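Putative citrate lyase, alfa subunit (Streptococcus mutans, PDB 2HJ0) is a putative citrate lyase alpha subunit of the CitF family, forming a two-chain assembly of largely parallel alpha/beta sheets. Local coordinates at residues A[307-312]-A[323-328]; A[491-496]-A[505-510]. All blocks are in the same frame, centred on the assembly; numbering follows the deposited sequence.

Interaction 1. Residues A[307-312]-A[323-328]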
loop_
_atom_site.group_PDB
_atom_site.type_symbol
_atom_site.label_atom_id
_atom_site.label_comp_id
_atom_site.label_asym_id
_atom_site.label_seq_id
_atom_site.Cartn_x
_atom_site.Cartn_y
_atom_site.Cartn_z
ATOM N N GLY A 307 0.812 -9.665 16.265
ATOM C CA GLY A 307 -0.434 -10.413 16.277
ATOM C C GLY A 307 -1.743 -9.684 16.451
ATOM O O GLY A 307 -1.987 -8.620 15.874
ATOM N N GLY A 308 -2.609 -10.355 17.201
ATOM C CA GLY A 308 -3.902 -9.830 17.539
ATOM C C GLY A 308 -3.581 -9.168 18.854
ATOM O O GLY A 308 -3.205 -9.828 19.828
ATOM N N ILE A 309 -3.696 -7.850 18.856
ATOM C CA ILE A 309 -3.393 -7.047 20.012
ATOM C C ILE A 309 -4.530 -7.062 21.009
ATOM O O ILE A 309 -5.680 -7.217 20.625
ATOM C CB ILE A 309 -3.108 -5.623 19.558
ATOM C CG1 ILE A 309 -2.037 -5.662 18.463
ATOM C CG2 ILE A 309 -2.697 -4.761 20.738
ATOM C CD1 ILE A 309 -0.767 -6.424 18.841
ATOM N N THR A 310 -4.193 -6.951 22.293
ATOM C CA THR A 310 -5.189 -6.901 23.372
ATOM C C THR A 310 -4.769 -5.716 24.225
ATOM O O THR A 310 -3.664 -5.197 24.053
ATOM C CB THR A 310 -5.164 -8.134 24.271
ATOM O OG1 THR A 310 -4.106 -7.999 25.217
ATOM C CG2 THR A 310 -4.939 -9.382 23.462
ATOM N N ASN A 311 -5.634 -5.291 25.140
ATOM C CA ASN A 311 -5.310 -4.158 25.998
ATOM C C ASN A 311 -4.014 -4.357 26.769
ATOM O O ASN A 311 -3.325 -3.384 27.049
ATOM C CB ASN A 311 -6.449 -3.871 26.975
ATOM C CG ASN A 311 -6.183 -2.648 27.838
ATOM O OD1 ASN A 311 -5.912 -2.773 29.033
ATOM N ND2 ASN A 311 -6.246 -1.455 27.232
ATOM N N ALA A 312 -3.677 -5.604 27.102
ATOM C CA ALA A 312 -2.444 -5.878 27.836
ATOM C C ALA A 312 -1.262 -5.394 27.028
ATOM O O ALA A 312 -0.264 -4.908 27.566
ATOM C CB ALA A 312 -2.303 -7.342 28.100
ATOM N N ASP A 323 8.686 -0.974 22.600
ATOM C CA ASP A 323 8.830 0.179 21.733
ATOM C C ASP A 323 7.755 0.373 20.671
ATOM O O ASP A 323 7.163 1.443 20.580
ATOM C CB ASP A 323 10.197 0.162 21.059
ATOM C CG ASP A 323 10.525 1.489 20.441
ATOM O OD1 ASP A 323 10.653 2.469 21.211
ATOM O OD2 ASP A 323 10.639 1.574 19.199
ATOM N N LYS A 324 7.513 -0.646 19.856
ATOM C CA LYS A 324 6.507 -0.542 18.816
ATOM C C LYS A 324 5.576 -1.724 18.895
ATOM O O LYS A 324 5.820 -2.669 19.633
ATOM C CB LYS A 324 7.157 -0.554 17.446
ATOM C CG LYS A 324 8.123 0.555 17.187
ATOM C CD LYS A 324 7.413 1.781 16.676
ATOM C CE LYS A 324 8.411 2.824 16.233
ATOM N NZ LYS A 324 9.377 2.302 15.240
ATOM N N ILE A 325 4.508 -1.679 18.119
ATOM C CA ILE A 325 3.558 -2.780 18.087
ATOM C C ILE A 325 2.914 -2.865 16.694
ATOM O O ILE A 325 2.313 -1.897 16.203
ATOM C CB ILE A 325 2.499 -2.630 19.209
ATOM C CG1 ILE A 325 1.265 -3.448 18.895
ATOM C CG2 ILE A 325 2.087 -1.198 19.364
ATOM C CD1 ILE A 325 0.198 -3.215 19.927
ATOM N N LEU A 326 3.088 -4.022 16.050
ATOM C CA LEU A 326 2.542 -4.272 14.710
ATOM C C LEU A 326 1.220 -5.007 14.892
ATOM O O LEU A 326 1.162 -6.039 15.554
ATOM C CB LEU A 326 3.522 -5.103 13.877
ATOM C CG LEU A 326 4.946 -4.540 13.850
ATOM C CD1 LEU A 326 5.820 -5.419 12.981
ATOM C CD2 LEU A 326 4.931 -3.121 13.335
ATOM N N ASP A 327 0.166 -4.467 14.288
ATOM C CA ASP A 327 -1.191 -4.994 14.452
ATOM C C ASP A 327 -1.877 -5.481 13.175
ATOM O O ASP A 327 -2.085 -4.707 12.241
ATOM C CB ASP A 327 -2.049 -3.886 15.088
ATOM C CG ASP A 327 -3.398 -4.372 15.571
ATOM O OD1 ASP A 327 -3.955 -5.317 14.982
ATOM O OD2 ASP A 327 -3.908 -3.780 16.547
ATOM N N VAL A 328 -2.250 -6.757 13.148
ATOM C CA VAL A 328 -2.938 -7.292 11.983
ATOM C C VAL A 328 -4.414 -7.487 12.326
ATOM O O VAL A 328 -5.270 -7.614 11.451
ATOM C CB VAL A 328 -2.344 -8.632 11.534
ATOM C CG1 VAL A 328 -2.742 -9.745 12.500
ATOM C CG2 VAL A 328 -2.810 -8.935 10.129
#
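The buried packing of I309 against I325 and D327 belongs to a beta-alpha-beta crossover: residues 307-312 lead from strand 302-305 into helix 311-318, and strand 322-327 returns beside 302-305, parallel to it. The short strand 308-309 that leads into the helix, paired in parallel with 329-330, thus lies against the C-terminal part of strand 322-327. I309 and I325 meet tip to tip, CG2 of I309 lying 3.4 Å from CD1 of I325, while CD1 of I309 also reaches the I325 side chain. With CG1 of I325 anti to its backbone N (chi1 160°), CD1 of I325 is carried out to I309. I309 also crosses the D327 side chain obliquely, its CG1 3.3 Å from OD2 of D327. The same OD2 is hydrogen-bonded to NE2 of H346, whose side chain also touches both isoleucines. At the start of the helix T310 serves as N-cap, its OG1 accepting a weak bond from A312 N. G307 turns the chain at a positive phi of 83°, which glycine adopts readily. Its carbonyl O receives a weak but nearly straight hydrogen bond from V328 N at 3.3 Å, and lies 3.6 Å from V328 CG1.

Interaction 2. Residues A[491-496]-A[505-510]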
loop_
_atom_site.group_PDB
_atom_site.type_symbol
_atom_site.label_atom_id
_atom_site.label_comp_id
_atom_site.label_asym_id
_atom_site.label_seq_id
_atom_site.Cartn_x
_atom_site.Cartn_y
_atom_site.Cartn_z
ATOM N N ASP A 491 -16.568 -41.594 5.519
ATOM C CA ASP A 491 -15.631 -41.761 4.417
ATOM C C ASP A 491 -15.523 -40.521 3.560
ATOM O O ASP A 491 -14.699 -40.456 2.646
ATOM C CB ASP A 491 -16.053 -42.941 3.542
ATOM C CG ASP A 491 -15.487 -44.260 4.034
ATOM O OD1 ASP A 491 -14.249 -44.443 3.919
ATOM O OD2 ASP A 491 -16.274 -45.102 4.538
ATOM N N LYS A 492 -16.362 -39.537 3.852
ATOM C CA LYS A 492 -16.347 -38.302 3.090
ATOM C C LYS A 492 -15.338 -37.308 3.636
ATOM O O LYS A 492 -15.285 -37.062 4.839
ATOM C CB LYS A 492 -17.731 -37.650 3.083
ATOM C CG LYS A 492 -17.742 -36.299 2.380
ATOM C CD LYS A 492 -19.098 -35.620 2.434
ATOM C CE LYS A 492 -18.959 -34.126 2.160
ATOM N NZ LYS A 492 -18.183 -33.842 0.916
ATOM N N ILE A 493 -14.537 -36.740 2.743
ATOM C CA ILE A 493 -13.556 -35.753 3.145
ATOM C C ILE A 493 -14.271 -34.412 3.271
ATOM O O ILE A 493 -14.544 -33.739 2.276
ATOM C CB ILE A 493 -12.442 -35.623 2.114
ATOM C CG1 ILE A 493 -11.827 -36.994 1.836
ATOM C CG2 ILE A 493 -11.405 -34.644 2.618
ATOM C CD1 ILE A 493 -11.195 -37.647 3.042
ATOM N N VAL A 494 -14.588 -34.044 4.505
ATOM C CA VAL A 494 -15.283 -32.801 4.811
ATOM C C VAL A 494 -14.486 -31.531 4.497
ATOM O O VAL A 494 -15.065 -30.490 4.169
ATOM C CB VAL A 494 -15.691 -32.804 6.294
ATOM C CG1 VAL A 494 -15.554 -31.416 6.897
ATOM C CG2 VAL A 494 -17.116 -33.304 6.415
ATOM N N ALA A 495 -13.162 -31.621 4.593
ATOM C CA ALA A 495 -12.290 -30.479 4.333
ATOM C C ALA A 495 -10.814 -30.866 4.181
ATOM O O ALA A 495 -10.364 -31.878 4.705
ATOM C CB ALA A 495 -12.439 -29.470 5.465
ATOM N N LEU A 496 -10.065 -30.046 3.462
ATOM C CA LEU A 496 -8.647 -30.283 3.285
ATOM C C LEU A 496 -7.877 -29.225 4.089
ATOM O O LEU A 496 -8.277 -28.056 4.144
ATOM C CB LEU A 496 -8.290 -30.171 1.798
ATOM C CG LEU A 496 -9.082 -31.068 0.813
ATOM C CD1 LEU A 496 -8.659 -30.778 -0.622
ATOM C CD2 LEU A 496 -8.846 -32.539 1.135
ATOM N N ILE A 505 -1.233 -31.071 4.489
ATOM C CA ILE A 505 -0.607 -31.636 5.669
ATOM C C ILE A 505 -1.539 -32.678 6.277
ATOM O O ILE A 505 -1.082 -33.620 6.903
ATOM C CB ILE A 505 -0.260 -30.508 6.711
ATOM C CG1 ILE A 505 0.144 -31.098 8.057
ATOM C CG2 ILE A 505 -1.470 -29.623 6.942
ATOM C CD1 ILE A 505 1.195 -32.186 7.990
ATOM N N ASP A 506 -2.842 -32.535 6.068
ATOM C CA ASP A 506 -3.789 -33.495 6.629
ATOM C C ASP A 506 -5.175 -33.277 6.013
ATOM O O ASP A 506 -5.329 -32.473 5.093
ATOM C CB ASP A 506 -3.836 -33.315 8.154
ATOM C CG ASP A 506 -4.568 -34.437 8.871
ATOM O OD1 ASP A 506 -4.838 -35.492 8.255
ATOM O OD2 ASP A 506 -4.863 -34.263 10.075
ATOM N N VAL A 507 -6.175 -34.004 6.501
ATOM C CA VAL A 507 -7.539 -33.847 6.013
ATOM C C VAL A 507 -8.485 -34.080 7.159
ATOM O O VAL A 507 -8.079 -34.546 8.219
ATOM C CB VAL A 507 -7.910 -34.846 4.887
ATOM C CG1 VAL A 507 -7.213 -34.472 3.586
ATOM C CG2 VAL A 507 -7.555 -36.245 5.315
ATOM N N VAL A 508 -9.752 -33.753 6.939
ATOM C CA VAL A 508 -10.766 -33.923 7.958
ATOM C C VAL A 508 -11.946 -34.670 7.373
ATOM O O VAL A 508 -12.463 -34.308 6.313
ATOM C CB VAL A 508 -11.248 -32.565 8.481
ATOM C CG1 VAL A 508 -12.443 -32.743 9.396
ATOM C CG2 VAL A 508 -10.119 -31.884 9.220
ATOM N N ARG A 509 -12.373 -35.716 8.071
ATOM C CA ARG A 509 -13.502 -36.521 7.626
ATOM C C ARG A 509 -14.765 -36.154 8.384
ATOM O O ARG A 509 -14.707 -35.475 9.412
ATOM C CB ARG A 509 -13.187 -38.012 7.795
ATOM C CG ARG A 509 -12.080 -38.480 6.864
ATOM C CD ARG A 509 -11.803 -39.966 6.976
ATOM N NE ARG A 509 -10.946 -40.447 5.888
ATOM C CZ ARG A 509 -9.650 -40.177 5.775
ATOM N NH1 ARG A 509 -9.044 -39.422 6.689
ATOM N NH2 ARG A 509 -8.966 -40.663 4.746
ATOM N N ASN A 510 -15.906 -36.601 7.870
ATOM C CA ASN A 510 -17.185 -36.307 8.502
ATOM C C ASN A 510 -17.397 -37.122 9.765
ATOM O O ASN A 510 -16.760 -38.156 9.977
ATOM C CB ASN A 510 -18.344 -36.544 7.518
ATOM C CG ASN A 510 -18.438 -37.990 7.034
ATOM O OD1 ASN A 510 -17.591 -38.469 6.270
ATOM N ND2 ASN A 510 -19.478 -38.687 7.478
#
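V494 and A495 together face V508, a classic beta bulge in strand 493-496 where it meets 505-510. The bonds follow the bulge: V508 O accepts from A495 N at 3.3 Å and, weakly, from V494 N, while V508 N returns a bond to A495 O at 3.0 Å. Beyond the bulge L496 and V507 lie side by side on one face, CD2 of the leucine 3.5 Å from CG1 of the valine. On the opposite face A495 packs on V508, in looser touch. Before the bulge, I493 and R509 run alongside each other, and CD1 of I493 sits 3.9 Å above one face of the R509 guanidinium, offset toward its rim, while CG2 of I493 touches CB of V507; NH2 of R509 bonds to the D9 carbonyl. The V494 side chain is turned toward the partner strand, where its CG2 fits against CB of N510 at 3.6 Å. N510 also packs on K492: chi1 of 61° sets its CG between the backbone N and the carbonyl carbon, bringing OD1 against CB of K492 and within 2.9 Å of K492 N, which donates to it. The N510 backbone N donates to K492 O. Y14 of helix 12-17 packs on I493 and L496, and strand 143-145 flanks 493-498. The whole is an antiparallel beta hairpin with a classic beta bulge, finishing one side of a mixed sheet.

Interactions 1 and 2 lie on opposite sides of the chain's centre, with their nearest atoms about 21 Å apart, and share no strand or helix. Interaction 1 is wholly buried and joins the link from strand 302-305 to helix 311-318, with its short strand 308-309, to strand 322-327 of the same sheet as 302-305; interaction 2 is only partly buried and joins two neighbouring strands of another sheet. Their chemistry differs too. Across 307-312 and 323-328 a single weak backbone bond accompanies side-chain packing, whereas 491-496 and 505-510 are held by a series of backbone bonds extended by an asparagine amide. The second subunit reaches K324 and L326 in interaction 1 but does not touch interaction 2.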